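Local coordinates for protein Csm3 (Thermoplasma volcanium, PDB 6AE2) that belongs to the type III-A CRISPR-Cas effector complex, in which it probably binds RNA and may act as an endonuclease, at residues L66-E71 against H136-E141; C73-I78 against E141-V146; N33-V38 against G173-G178; G41-G46 against R165-V170; L203-Y208 against S219-L224. One frame throughout, in Å; residues are numbered along the deposited sequence.

Contact 1: L66-E71 against H136-E141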
# COMPACT_ATOMS: atom_id res chain seq x y z
N LEU A 66 0.93 -3.46 26.50
CA LEU A 66 1.77 -4.10 27.52
C LEU A 66 2.57 -5.17 26.79
O LEU A 66 2.08 -6.27 26.54
CB LEU A 66 0.92 -4.68 28.65
CG LEU A 66 1.65 -5.01 29.95
CD1 LEU A 66 1.75 -3.78 30.83
CD2 LEU A 66 0.93 -6.13 30.68
N ILE A 67 3.81 -4.83 26.44
CA ILE A 67 4.65 -5.68 25.60
C ILE A 67 5.32 -6.74 26.46
O ILE A 67 5.90 -6.43 27.51
CB ILE A 67 5.69 -4.84 24.84
CG1 ILE A 67 5.02 -4.13 23.66
CG2 ILE A 67 6.85 -5.71 24.35
CD1 ILE A 67 4.02 -5.00 22.92
N ASN A 68 5.24 -8.00 26.01
CA ASN A 68 5.76 -9.16 26.73
C ASN A 68 5.09 -9.34 28.09
O ASN A 68 5.60 -10.06 28.95
CB ASN A 68 7.28 -9.10 26.90
CG ASN A 68 7.90 -10.44 27.26
OD1 ASN A 68 7.29 -11.49 27.05
ND2 ASN A 68 9.11 -10.42 27.81
N ASN A 69 3.93 -8.69 28.29
CA ASN A 69 3.19 -8.73 29.55
C ASN A 69 3.96 -8.03 30.67
O ASN A 69 3.76 -8.32 31.85
CB ASN A 69 2.83 -10.17 29.94
CG ASN A 69 1.68 -10.25 30.93
OD1 ASN A 69 0.72 -9.49 30.84
ND2 ASN A 69 1.78 -11.18 31.87
N VAL A 70 4.83 -7.08 30.31
CA VAL A 70 5.66 -6.37 31.28
C VAL A 70 5.62 -4.87 31.00
O VAL A 70 5.20 -4.07 31.85
CB VAL A 70 7.13 -6.83 31.24
CG1 VAL A 70 7.84 -6.51 32.56
CG2 VAL A 70 7.27 -8.29 30.85
N GLU A 71 6.06 -4.50 29.81
CA GLU A 71 6.55 -3.16 29.52
C GLU A 71 5.48 -2.34 28.81
O GLU A 71 5.08 -2.68 27.69
CB GLU A 71 7.81 -3.24 28.67
CG GLU A 71 8.68 -2.00 28.71
CD GLU A 71 9.09 -1.61 30.12
OE1 GLU A 71 9.38 -2.51 30.94
OE2 GLU A 71 9.13 -0.39 30.40
N HIS A 136 5.95 -11.54 17.50
CA HIS A 136 7.40 -11.51 17.53
C HIS A 136 7.87 -10.19 18.12
O HIS A 136 8.91 -9.66 17.73
CB HIS A 136 7.95 -11.75 16.12
CG HIS A 136 7.57 -13.08 15.55
ND1 HIS A 136 7.80 -14.26 16.22
CD2 HIS A 136 6.97 -13.42 14.38
CE1 HIS A 136 7.37 -15.27 15.49
NE2 HIS A 136 6.86 -14.79 14.37
N ILE A 137 7.09 -9.66 19.04
CA ILE A 137 7.35 -8.39 19.71
C ILE A 137 7.50 -8.72 21.20
O ILE A 137 6.50 -8.84 21.92
CB ILE A 137 6.24 -7.35 19.47
CG1 ILE A 137 6.11 -6.96 17.98
CG2 ILE A 137 6.47 -6.11 20.33
CD1 ILE A 137 5.27 -7.89 17.15
N LYS A 138 8.75 -8.90 21.65
CA LYS A 138 9.05 -9.30 23.02
C LYS A 138 9.76 -8.26 23.86
O LYS A 138 10.12 -8.57 25.00
CB LYS A 138 9.92 -10.56 23.05
CG LYS A 138 9.19 -11.87 23.37
CD LYS A 138 7.77 -11.92 22.78
CE LYS A 138 7.77 -12.26 21.29
NZ LYS A 138 6.38 -12.29 20.75
N SER A 139 10.04 -7.07 23.33
CA SER A 139 10.68 -6.02 24.11
C SER A 139 10.33 -4.68 23.48
O SER A 139 10.10 -4.60 22.28
CB SER A 139 12.20 -6.19 24.20
OG SER A 139 12.86 -5.51 23.14
N ALA A 140 10.30 -3.63 24.31
CA ALA A 140 9.90 -2.31 23.84
C ALA A 140 10.81 -1.78 22.73
O ALA A 140 10.39 -0.88 21.98
CB ALA A 140 9.88 -1.31 25.01
N GLU A 141 12.03 -2.29 22.61
CA GLU A 141 12.87 -1.89 21.49
C GLU A 141 12.51 -2.67 20.23
O GLU A 141 12.58 -2.12 19.12
CB GLU A 141 14.35 -2.08 21.84
CG GLU A 141 15.22 -0.93 21.38
CD GLU A 141 15.62 -1.04 19.92
OE1 GLU A 141 15.42 -0.06 19.17
OE2 GLU A 141 16.14 -2.10 19.52
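Ile-67 meets Ile-137 and Ser-139 in a largely apolar surface contact, which lays the hairpin turn between strands 62-67 and 71-78 beside the chain that leads into helix 140-143. With chi1 at -77°, Ile-67 splits its two branches between different partners: CG2 settles against the backbone, 3.6 Å from Ser-139 N, while CD1 lies 3.7 Å from Ile-137 CG2, the two side chains crossing at a slant. A beta-branched residue suits this place, since it can cover backbone with one arm and a neighbour with the other. The hairpin end is a type II turn from Leu-66 to Asn-69, followed by a classic beta bulge in which Val-70 and Glu-71 both face Ile-67; Ile-67 O accepts from both of their N-H groups. Asn-68 occupies the turn position with positive phi (61°), which asparagine tolerates well, and its CB sits 3.5 Å from Lys-138 O. Lys-138 runs across Asn-68 at about a right angle and gives its NZ to Gly-135 O. Glu-71 touches Ala-140 CB through CG, at 4.0 Å, and its carboxylate leads away. Ser-139 is the N-cap of the helix, its OG accepting from Asp-142 N and, weakly, from Glu-141 N. No hydrogen bond links the two segments, so the contact rests on dispersion and shape, while the hydrogen bonds of turn, bulge and helix cap stay within each side.

Contact 2: C73-I78 against E141-V146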
# COMPACT_ATOMS: atom_id res chain seq x y z
N CYS A 73 4.12 0.28 26.37
CA CYS A 73 4.69 0.81 25.15
C CYS A 73 3.58 1.41 24.30
O CYS A 73 2.51 0.80 24.15
CB CYS A 73 5.43 -0.28 24.37
SG CYS A 73 6.73 0.32 23.28
N ASP A 74 3.83 2.59 23.76
CA ASP A 74 2.92 3.21 22.80
C ASP A 74 3.23 2.66 21.42
O ASP A 74 4.37 2.79 20.94
CB ASP A 74 3.06 4.73 22.83
CG ASP A 74 2.41 5.35 24.05
OD1 ASP A 74 1.57 4.68 24.68
OD2 ASP A 74 2.75 6.51 24.38
N LEU A 75 2.25 2.05 20.78
CA LEU A 75 2.45 1.36 19.51
C LEU A 75 1.28 1.64 18.59
O LEU A 75 0.18 1.98 19.06
CB LEU A 75 2.61 -0.15 19.73
CG LEU A 75 3.97 -0.68 20.17
CD1 LEU A 75 3.81 -2.06 20.80
CD2 LEU A 75 4.92 -0.72 18.98
N PRO A 76 1.47 1.51 17.28
CA PRO A 76 0.38 1.80 16.34
C PRO A 76 -0.82 0.88 16.53
O PRO A 76 -0.70 -0.25 17.01
CB PRO A 76 1.02 1.58 14.97
CG PRO A 76 2.47 1.80 15.20
CD PRO A 76 2.75 1.28 16.58
N TYR A 77 -1.98 1.40 16.17
CA TYR A 77 -3.18 0.60 15.96
C TYR A 77 -3.93 1.19 14.78
O TYR A 77 -3.71 2.35 14.39
CB TYR A 77 -4.07 0.54 17.21
CG TYR A 77 -4.90 1.78 17.47
CD1 TYR A 77 -4.40 2.84 18.21
CD2 TYR A 77 -6.21 1.88 16.99
CE1 TYR A 77 -5.16 3.97 18.45
CE2 TYR A 77 -6.97 3.00 17.22
CZ TYR A 77 -6.45 4.04 17.96
OH TYR A 77 -7.20 5.16 18.20
N ILE A 78 -4.81 0.40 14.19
CA ILE A 78 -5.58 0.82 13.03
C ILE A 78 -7.00 1.11 13.49
O ILE A 78 -7.74 0.18 13.86
CB ILE A 78 -5.55 -0.23 11.91
CG1 ILE A 78 -4.12 -0.44 11.42
CG2 ILE A 78 -6.43 0.22 10.75
CD1 ILE A 78 -4.02 -1.28 10.16
N GLU A 141 12.03 -2.29 22.61
CA GLU A 141 12.87 -1.89 21.49
C GLU A 141 12.51 -2.67 20.23
O GLU A 141 12.58 -2.12 19.12
CB GLU A 141 14.35 -2.08 21.84
CG GLU A 141 15.22 -0.93 21.38
CD GLU A 141 15.62 -1.04 19.92
OE1 GLU A 141 15.42 -0.06 19.17
OE2 GLU A 141 16.14 -2.10 19.52
N ASP A 142 12.14 -3.94 20.37
CA ASP A 142 11.52 -4.66 19.25
C ASP A 142 10.24 -3.97 18.80
O ASP A 142 9.86 -4.09 17.63
CB ASP A 142 11.20 -6.10 19.65
CG ASP A 142 12.44 -6.97 19.78
OD1 ASP A 142 13.43 -6.71 19.06
OD2 ASP A 142 12.41 -7.92 20.59
N ALA A 143 9.57 -3.27 19.71
CA ALA A 143 8.27 -2.66 19.46
C ALA A 143 8.33 -1.69 18.28
O ALA A 143 7.85 -2.02 17.19
CB ALA A 143 7.77 -1.93 20.71
N ARG A 144 8.93 -0.51 18.47
CA ARG A 144 8.92 0.54 17.46
C ARG A 144 10.04 0.41 16.43
O ARG A 144 10.33 1.38 15.73
CB ARG A 144 8.98 1.91 18.14
CG ARG A 144 8.07 1.97 19.35
CD ARG A 144 6.67 2.45 18.98
NE ARG A 144 6.61 3.78 18.37
CZ ARG A 144 5.56 4.58 18.48
NH1 ARG A 144 4.50 4.19 19.16
NH2 ARG A 144 5.56 5.78 17.91
N ASN A 145 10.66 -0.77 16.32
CA ASN A 145 11.15 -1.18 15.01
C ASN A 145 10.01 -1.19 14.01
O ASN A 145 10.23 -0.99 12.81
CB ASN A 145 11.79 -2.56 15.10
CG ASN A 145 13.24 -2.52 15.54
OD1 ASN A 145 13.68 -1.57 16.19
ND2 ASN A 145 13.99 -3.56 15.18
N VAL A 146 8.79 -1.44 14.48
CA VAL A 146 7.59 -1.43 13.66
C VAL A 146 7.44 -0.11 12.91
O VAL A 146 6.82 -0.06 11.84
CB VAL A 146 6.37 -1.74 14.56
CG1 VAL A 146 5.09 -1.12 14.04
CG2 VAL A 146 6.22 -3.25 14.73
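Leu-75 overlaps the methyl group of Ala-143 near the end of helix 140-143, bringing CD2 to 3.5 Å from Ala-143 CB. Cys-73, two residues earlier on the same strand, reaches the same methyl with its sulfur: SG stands anti to the backbone N (chi1 -155°) and lies 3.6 Å from Ala-143 CB. A small residue suits the helix here, because its single carbon can touch both a thiol and a branched leucine while the backbone comes close to the strand. Arg-144, the first residue to leave helical geometry, spreads its aliphatic part over Leu-75, with CD 3.6 Å from Leu-75 CD2. Its chain bends twice, and its poorly ordered guanidinium is modelled too close to Asp-74 O for that approach to be trusted. Farther along, Pro-76 and Val-146 slide past each other in opposite directions, Pro-76 CG lying 4.1 Å from Val-146 CG1. The turn that delivers Val-146 is held by its N-H bonded to Ala-143 O. A short helix and the turn after it pack on one face of an antiparallel sheet, on strand 71-78, whose Leu-75 touches Tyr-65 and Leu-132 of flanking strands 62-67 and 125-132; Pro-76 and Val-146 rest on Val-170 of strand 166-170.

Contact 3: N33-V38 against G173-G178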
# COMPACT_ATOMS: atom_id res chain seq x y z
N ASN A 33 -12.65 -12.76 12.35
CA ASN A 33 -11.37 -12.42 12.97
C ASN A 33 -10.45 -11.94 11.87
O ASN A 33 -9.71 -12.71 11.26
CB ASN A 33 -10.80 -13.62 13.72
CG ASN A 33 -11.50 -13.86 15.05
OD1 ASN A 33 -11.64 -12.95 15.87
ND2 ASN A 33 -11.94 -15.10 15.27
N MET A 34 -10.50 -10.63 11.61
CA MET A 34 -9.81 -10.04 10.48
C MET A 34 -8.34 -9.78 10.79
O MET A 34 -7.98 -9.42 11.91
CB MET A 34 -10.50 -8.73 10.08
CG MET A 34 -9.66 -7.78 9.25
SD MET A 34 -10.51 -6.21 8.98
CE MET A 34 -10.80 -5.68 10.66
N GLU A 35 -7.49 -10.00 9.79
CA GLU A 35 -6.07 -9.68 9.87
C GLU A 35 -5.72 -8.68 8.78
O GLU A 35 -6.17 -8.80 7.64
CB GLU A 35 -5.20 -10.93 9.73
CG GLU A 35 -3.71 -10.63 9.58
CD GLU A 35 -2.85 -11.88 9.56
OE1 GLU A 35 -2.95 -12.69 10.51
OE2 GLU A 35 -2.07 -12.06 8.59
N ILE A 36 -4.91 -7.68 9.15
CA ILE A 36 -4.49 -6.61 8.24
C ILE A 36 -2.97 -6.62 8.19
O ILE A 36 -2.31 -6.32 9.19
CB ILE A 36 -5.01 -5.24 8.69
CG1 ILE A 36 -6.54 -5.22 8.68
CG2 ILE A 36 -4.44 -4.14 7.82
CD1 ILE A 36 -7.11 -3.91 9.15
N GLU A 37 -2.42 -6.95 7.02
CA GLU A 37 -0.97 -6.95 6.83
C GLU A 37 -0.56 -5.72 6.04
O GLU A 37 -1.15 -5.41 4.99
CB GLU A 37 -0.50 -8.21 6.12
CG GLU A 37 1.02 -8.34 6.09
CD GLU A 37 1.50 -9.57 5.35
OE1 GLU A 37 2.67 -9.97 5.56
OE2 GLU A 37 0.72 -10.14 4.56
N VAL A 38 0.45 -5.01 6.54
CA VAL A 38 0.99 -3.84 5.87
C VAL A 38 1.93 -4.29 4.75
O VAL A 38 2.88 -5.03 5.00
CB VAL A 38 1.72 -2.93 6.87
CG1 VAL A 38 2.44 -1.81 6.15
CG2 VAL A 38 0.75 -2.38 7.90
N GLY A 173 4.98 -5.61 6.66
CA GLY A 173 5.05 -6.89 7.32
C GLY A 173 4.42 -6.95 8.70
O GLY A 173 4.14 -8.05 9.19
N THR A 174 4.21 -5.81 9.35
CA THR A 174 3.52 -5.84 10.63
C THR A 174 2.05 -6.17 10.41
O THR A 174 1.45 -5.80 9.39
CB THR A 174 3.64 -4.50 11.36
OG1 THR A 174 2.59 -3.63 10.94
CG2 THR A 174 4.99 -3.85 11.09
N LYS A 175 1.48 -6.88 11.37
CA LYS A 175 0.13 -7.42 11.23
C LYS A 175 -0.76 -6.91 12.35
O LYS A 175 -0.32 -6.79 13.50
CB LYS A 175 0.16 -8.95 11.20
CG LYS A 175 0.54 -9.51 9.85
CD LYS A 175 1.25 -10.84 9.96
CE LYS A 175 1.48 -11.45 8.59
NZ LYS A 175 1.69 -12.93 8.67
N PHE A 176 -2.01 -6.63 12.01
CA PHE A 176 -3.01 -6.14 12.94
C PHE A 176 -4.16 -7.13 13.01
O PHE A 176 -4.57 -7.68 11.98
CB PHE A 176 -3.53 -4.76 12.54
CG PHE A 176 -2.48 -3.68 12.59
CD1 PHE A 176 -2.33 -2.90 13.73
CD2 PHE A 176 -1.65 -3.45 11.51
CE1 PHE A 176 -1.37 -1.90 13.78
CE2 PHE A 176 -0.69 -2.46 11.55
CZ PHE A 176 -0.55 -1.69 12.68
N LYS A 177 -4.69 -7.34 14.21
CA LYS A 177 -5.81 -8.24 14.43
C LYS A 177 -7.01 -7.44 14.92
O LYS A 177 -6.88 -6.64 15.86
CB LYS A 177 -5.45 -9.33 15.44
CG LYS A 177 -4.51 -10.40 14.90
CD LYS A 177 -4.13 -11.38 15.99
CE LYS A 177 -3.28 -12.51 15.44
NZ LYS A 177 -2.81 -13.43 16.52
N GLY A 178 -8.16 -7.66 14.30
CA GLY A 178 -9.37 -6.98 14.69
C GLY A 178 -10.59 -7.78 14.29
O GLY A 178 -10.54 -8.63 13.40
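Glu-37 and Lys-175 lie side by side and point the same way, whereas Glu-35, two residues earlier on the same face, crosses Lys-175 at a slant. The lysine therefore runs between two carboxylates. Its NZ makes a long salt bridge of 3.9 Å to Glu-35 OE2 and stands 4.4 Å from Glu-37 OE1, beyond salt-bridge range, so the pull on the ammonium is probably shared and loose. Long, flexible chains suit this face, as their methylenes can pack together while the charged ends stay near one another at the surface. The other face is apolar. Phe-176 presents the edge of its ring to Val-38, CE2 being 3.9 Å from Val-38 CG2, and its CB comes to 4.2 Å from Ile-36 CB. Ile-78 of strand 71-78 packs on both Ile-36 and Phe-176. The strands involved, 26-38 and 175-185, are the central antiparallel pair of the ferredoxin-like (RRM-like) core expected of a RAMP protein, with 125-132 and 220-230 flanking them. Met-34 with Gly-178 and Ile-36 with Phe-176 are the hydrogen-bonded pairs; Ile-36 N to Phe-176 O and Phe-176 N to Ile-36 O each measure 2.9 Å. On the same apolar face, Gly-178 brings no side chain, and the Met-34 methyl CE bends to within 4.0 Å of Gly-178 O. At the far end the pairing continues past the ladder: Val-38 N bonds to Thr-174 O, and Gly-173 N to Val-38 O at 2.7 Å. Gly-173 has a phi of 104°, a region readily open to glycine, as it leads the chain into the strand.

Contact 4: G41-G46 against R165-V170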
# COMPACT_ATOMS: atom_id res chain seq x y z
N GLY A 41 4.56 1.00 3.65
CA GLY A 41 4.52 1.83 4.84
C GLY A 41 3.20 2.56 5.02
O GLY A 41 2.74 3.25 4.11
N LEU A 42 2.58 2.38 6.18
CA LEU A 42 1.22 2.82 6.43
C LEU A 42 1.22 3.99 7.39
O LEU A 42 1.83 3.92 8.46
CB LEU A 42 0.38 1.67 6.98
CG LEU A 42 -0.93 2.02 7.68
CD1 LEU A 42 -1.99 2.44 6.67
CD2 LEU A 42 -1.42 0.84 8.50
N HIS A 43 0.53 5.07 7.01
CA HIS A 43 0.48 6.29 7.80
C HIS A 43 -0.97 6.67 8.07
O HIS A 43 -1.66 7.18 7.18
CB HIS A 43 1.23 7.43 7.11
CG HIS A 43 1.18 8.71 7.88
ND1 HIS A 43 2.01 8.97 8.95
CD2 HIS A 43 0.38 9.79 7.75
CE1 HIS A 43 1.72 10.17 9.44
NE2 HIS A 43 0.74 10.69 8.73
N ILE A 44 -1.42 6.41 9.29
CA ILE A 44 -2.69 6.93 9.80
C ILE A 44 -2.34 7.96 10.86
O ILE A 44 -1.84 7.61 11.94
CB ILE A 44 -3.59 5.83 10.36
CG1 ILE A 44 -3.99 4.86 9.24
CG2 ILE A 44 -4.82 6.42 11.00
CD1 ILE A 44 -4.33 3.47 9.72
N GLY A 45 -2.57 9.24 10.55
CA GLY A 45 -2.10 10.30 11.42
C GLY A 45 -2.86 10.37 12.72
O GLY A 45 -4.02 9.97 12.82
N GLY A 46 -2.19 10.90 13.74
CA GLY A 46 -2.78 11.04 15.06
C GLY A 46 -3.80 12.16 15.14
O GLY A 46 -4.09 12.67 16.23
N ARG A 165 10.10 17.14 5.40
CA ARG A 165 9.54 16.71 6.67
C ARG A 165 9.73 15.20 6.84
O ARG A 165 10.07 14.48 5.91
CB ARG A 165 8.06 17.08 6.76
CG ARG A 165 7.22 16.59 5.58
CD ARG A 165 6.02 17.49 5.36
NE ARG A 165 5.24 17.67 6.58
CZ ARG A 165 4.23 16.89 6.95
NH1 ARG A 165 3.87 15.87 6.18
NH2 ARG A 165 3.58 17.14 8.08
N PHE A 166 9.51 14.73 8.07
CA PHE A 166 9.76 13.34 8.44
C PHE A 166 8.45 12.71 8.88
O PHE A 166 7.88 13.10 9.91
CB PHE A 166 10.81 13.26 9.55
CG PHE A 166 12.14 13.84 9.15
CD1 PHE A 166 12.38 15.20 9.28
CD2 PHE A 166 13.14 13.03 8.65
CE1 PHE A 166 13.60 15.73 8.91
CE2 PHE A 166 14.36 13.56 8.28
CZ PHE A 166 14.59 14.91 8.41
N ILE A 167 7.98 11.73 8.12
CA ILE A 167 6.68 11.10 8.33
C ILE A 167 6.89 9.70 8.89
O ILE A 167 7.74 8.95 8.41
CB ILE A 167 5.87 11.07 7.03
CG1 ILE A 167 5.80 12.47 6.41
CG2 ILE A 167 4.47 10.52 7.28
CD1 ILE A 167 4.80 12.61 5.29
N GLU A 168 6.11 9.36 9.91
CA GLU A 168 6.14 8.02 10.48
C GLU A 168 5.28 7.08 9.66
O GLU A 168 4.23 7.46 9.13
CB GLU A 168 5.66 8.04 11.93
CG GLU A 168 6.67 8.56 12.93
CD GLU A 168 6.20 8.40 14.36
OE1 GLU A 168 5.09 7.86 14.56
OE2 GLU A 168 6.93 8.83 15.28
N ARG A 169 5.73 5.83 9.55
CA ARG A 169 4.98 4.78 8.88
C ARG A 169 5.15 3.47 9.63
O ARG A 169 6.18 3.24 10.28
CB ARG A 169 5.40 4.58 7.41
CG ARG A 169 5.69 5.84 6.63
CD ARG A 169 6.60 5.55 5.45
NE ARG A 169 5.86 5.05 4.30
CZ ARG A 169 6.41 4.42 3.28
NH1 ARG A 169 7.72 4.21 3.26
NH2 ARG A 169 5.66 3.99 2.27
N VAL A 170 4.14 2.61 9.53
CA VAL A 170 4.22 1.26 10.06
C VAL A 170 4.85 0.39 8.98
O VAL A 170 4.30 0.26 7.88
CB VAL A 170 2.83 0.74 10.46
CG1 VAL A 170 2.95 -0.60 11.15
CG2 VAL A 170 2.12 1.75 11.35
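His-43 and Glu-168 are joined by a hydrogen bond from ring to backbone, ND1 donating to Glu-168 O over 2.7 Å. The donor lies in the carbonyl plane, while the acceptor is tilted 16° from the ring plane. One face of the imidazole carries a CH-pi contact, with Ile-167 CG2 3.6 Å from the ring centroid; Gly-45 N lies over the opposite face. Holding CG anti to the backbone N (chi1 179°) swings the ring across to both partners, and a flat ring with a polar edge suits a site that offers a methyl above and a carbonyl beside. Next to it, Leu-42 and Val-170 form a single antiparallel hydrogen-bonded bridge, Val-170 N to Leu-42 O being 2.9 Å. Gly-41, having no side chain, lets the Arg-169 guanidinium lay one face over its CA, 3.2 Å above the plane. That guanidinium is fixed from farther out, by a salt bridge to Glu-148, a cation-pi contact with Tyr-217 and a salt bridge to Asp-129 of the second subunit. Glu-168 turns its carboxylate to Val-60 N. A single beta bridge and one ring-to-backbone bond thereby fasten the irregular loop after strand 26-38 to an edge of the two-stranded sheet 147-151/166-170, and Arg-169 carries the contact on to the second subunit. The junction borders strand 71-78, where Leu-42 touches Ile-78 and Val-170 touches Pro-76.

Contact 5: L203-Y208 against S219-L224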
# COMPACT_ATOMS: atom_id res chain seq x y z
N LEU A 203 -11.63 -3.70 -3.33
CA LEU A 203 -11.35 -2.34 -3.78
C LEU A 203 -10.21 -1.73 -2.98
O LEU A 203 -9.34 -1.04 -3.55
CB LEU A 203 -12.60 -1.48 -3.65
CG LEU A 203 -13.73 -1.70 -4.66
CD1 LEU A 203 -14.84 -0.68 -4.45
CD2 LEU A 203 -13.20 -1.63 -6.08
N LEU A 204 -10.18 -1.97 -1.67
CA LEU A 204 -9.18 -1.34 -0.81
C LEU A 204 -7.77 -1.83 -1.13
O LEU A 204 -6.81 -1.07 -1.00
CB LEU A 204 -9.53 -1.60 0.66
CG LEU A 204 -8.48 -1.23 1.71
CD1 LEU A 204 -8.17 0.26 1.66
CD2 LEU A 204 -8.97 -1.62 3.10
N GLU A 205 -7.63 -3.09 -1.54
CA GLU A 205 -6.30 -3.64 -1.79
C GLU A 205 -5.68 -3.09 -3.07
O GLU A 205 -4.45 -3.08 -3.19
CB GLU A 205 -6.37 -5.16 -1.83
CG GLU A 205 -7.07 -5.75 -0.62
CD GLU A 205 -6.77 -7.22 -0.41
OE1 GLU A 205 -6.40 -7.59 0.73
OE2 GLU A 205 -6.89 -8.00 -1.38
N ASP A 206 -6.49 -2.62 -4.02
CA ASP A 206 -5.99 -1.84 -5.14
C ASP A 206 -5.97 -0.35 -4.83
O ASP A 206 -5.76 0.47 -5.74
CB ASP A 206 -6.81 -2.11 -6.39
CG ASP A 206 -6.38 -3.37 -7.11
OD1 ASP A 206 -5.34 -3.95 -6.73
OD2 ASP A 206 -7.08 -3.77 -8.06
N SER A 207 -6.19 0.02 -3.57
CA SER A 207 -6.05 1.40 -3.10
C SER A 207 -5.14 1.41 -1.88
O SER A 207 -4.13 0.69 -1.85
CB SER A 207 -7.42 2.00 -2.78
OG SER A 207 -7.35 3.41 -2.72
N TYR A 208 -5.49 2.20 -0.87
CA TYR A 208 -4.60 2.38 0.27
C TYR A 208 -5.38 2.83 1.50
O TYR A 208 -6.45 3.43 1.39
CB TYR A 208 -3.50 3.39 -0.06
CG TYR A 208 -4.03 4.78 -0.33
CD1 TYR A 208 -4.46 5.15 -1.60
CD2 TYR A 208 -4.11 5.73 0.68
CE1 TYR A 208 -4.95 6.42 -1.85
CE2 TYR A 208 -4.59 7.00 0.44
CZ TYR A 208 -5.01 7.34 -0.83
OH TYR A 208 -5.50 8.61 -1.07
N SER A 219 -0.43 0.52 1.33
CA SER A 219 -0.97 -0.67 0.69
C SER A 219 -1.12 -1.76 1.73
O SER A 219 -0.22 -1.99 2.54
CB SER A 219 -0.07 -1.14 -0.45
OG SER A 219 -0.37 -2.48 -0.80
N VAL A 220 -2.25 -2.45 1.70
CA VAL A 220 -2.67 -3.32 2.78
C VAL A 220 -3.27 -4.60 2.21
O VAL A 220 -3.97 -4.56 1.19
CB VAL A 220 -3.67 -2.58 3.70
CG1 VAL A 220 -4.61 -3.55 4.39
CG2 VAL A 220 -2.93 -1.72 4.71
N LYS A 221 -2.98 -5.73 2.84
CA LYS A 221 -3.63 -7.00 2.54
C LYS A 221 -4.54 -7.35 3.70
O LYS A 221 -4.08 -7.49 4.84
CB LYS A 221 -2.61 -8.11 2.28
CG LYS A 221 -3.24 -9.48 2.16
CD LYS A 221 -2.24 -10.58 2.48
CE LYS A 221 -1.23 -10.75 1.35
NZ LYS A 221 -0.41 -11.98 1.52
N ILE A 222 -5.84 -7.50 3.42
CA ILE A 222 -6.84 -7.79 4.43
C ILE A 222 -7.26 -9.25 4.28
O ILE A 222 -7.58 -9.71 3.18
CB ILE A 222 -8.06 -6.86 4.31
CG1 ILE A 222 -7.65 -5.43 4.68
CG2 ILE A 222 -9.20 -7.35 5.19
CD1 ILE A 222 -8.78 -4.57 5.21
N THR A 223 -7.25 -9.98 5.40
CA THR A 223 -7.61 -11.39 5.43
C THR A 223 -8.72 -11.59 6.44
O THR A 223 -8.50 -11.47 7.65
CB THR A 223 -6.40 -12.27 5.78
OG1 THR A 223 -5.31 -11.93 4.92
CG2 THR A 223 -6.74 -13.75 5.60
N LEU A 224 -9.92 -11.88 5.95
CA LEU A 224 -10.99 -12.37 6.81
C LEU A 224 -10.83 -13.87 7.00
O LEU A 224 -10.49 -14.60 6.06
CB LEU A 224 -12.36 -12.07 6.21
CG LEU A 224 -12.75 -10.61 5.96
CD1 LEU A 224 -14.18 -10.51 5.44
CD2 LEU A 224 -12.57 -9.80 7.23
O HOH W 1 -4.26 -1.46 -0.15
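Glu-205 and Ile-222 meet through the carboxylate, the flat group that bridges the two segments: Ile-222 N donates to OE1 at 2.7 Å, approaching nearly along the C-O axis with an N-H...O angle of 165°. Lys-221 borders the same oxygen, its CA 3.4 Å from Glu-205 OE1. The other flat group, the Tyr-208 ring, turns away from strand 220-230, so that only CB comes near Ser-219; the ring makes a cation-pi contact with Lys-86, and Tyr-208 also packs on Ile-126 of the second subunit. Glu-205 sets CG anti to its carbonyl carbon (chi1 -51°) and then extends, its CG passing 3.8 Å from Val-220 O. Glutamate suits the end of the helix, being long enough to reach a backbone N-H on a strand that is outermost in the chain's own sheet. Lys-221 and Thr-223 bond to Glu-37 and Glu-35 of strand 26-38, so the N-H of Ile-222 points to the other side and is met by the carboxylate. Nearby, a water accepts from Val-220 N at 2.9 Å and lies 2.7 Å from Leu-204 O, to which it probably donates. Leu-204 crosses Ile-222 at about a right angle, with CD2 3.6 Å from Ile-222 CD1. This apolar layer seats helix 190-205, the second of the ferredoxin-like core expected of a RAMP protein, on the strand that follows it: Leu-204 also touches Leu-90 of helix 80-93, and Ile-222 rests on Ile-201 and on Met-34 of strand 26-38.

In the fold
From the N terminus, strand 26-38 opens contact 3 and the loop after it opens contact 4. The hairpin of strands 62-67 and 71-78 then opens contacts 1 and 2. These two close in turn at 136-141 and 141-146, so they cross along the chain, sharing Glu-141 and tying one helix to one hairpin. Contact 4 closes next, at 165-170, and contact 3 last, at 173-178. Contact 3 therefore encloses contact 4, which encloses the crossed pair. Contact 5 follows in series, a short closure between helix 190-205 and strand 220-230. Ile-78 packs against residues of both contacts 3 and 4, while strand 26-38 joins contact 3 to contact 5 through backbone pairing.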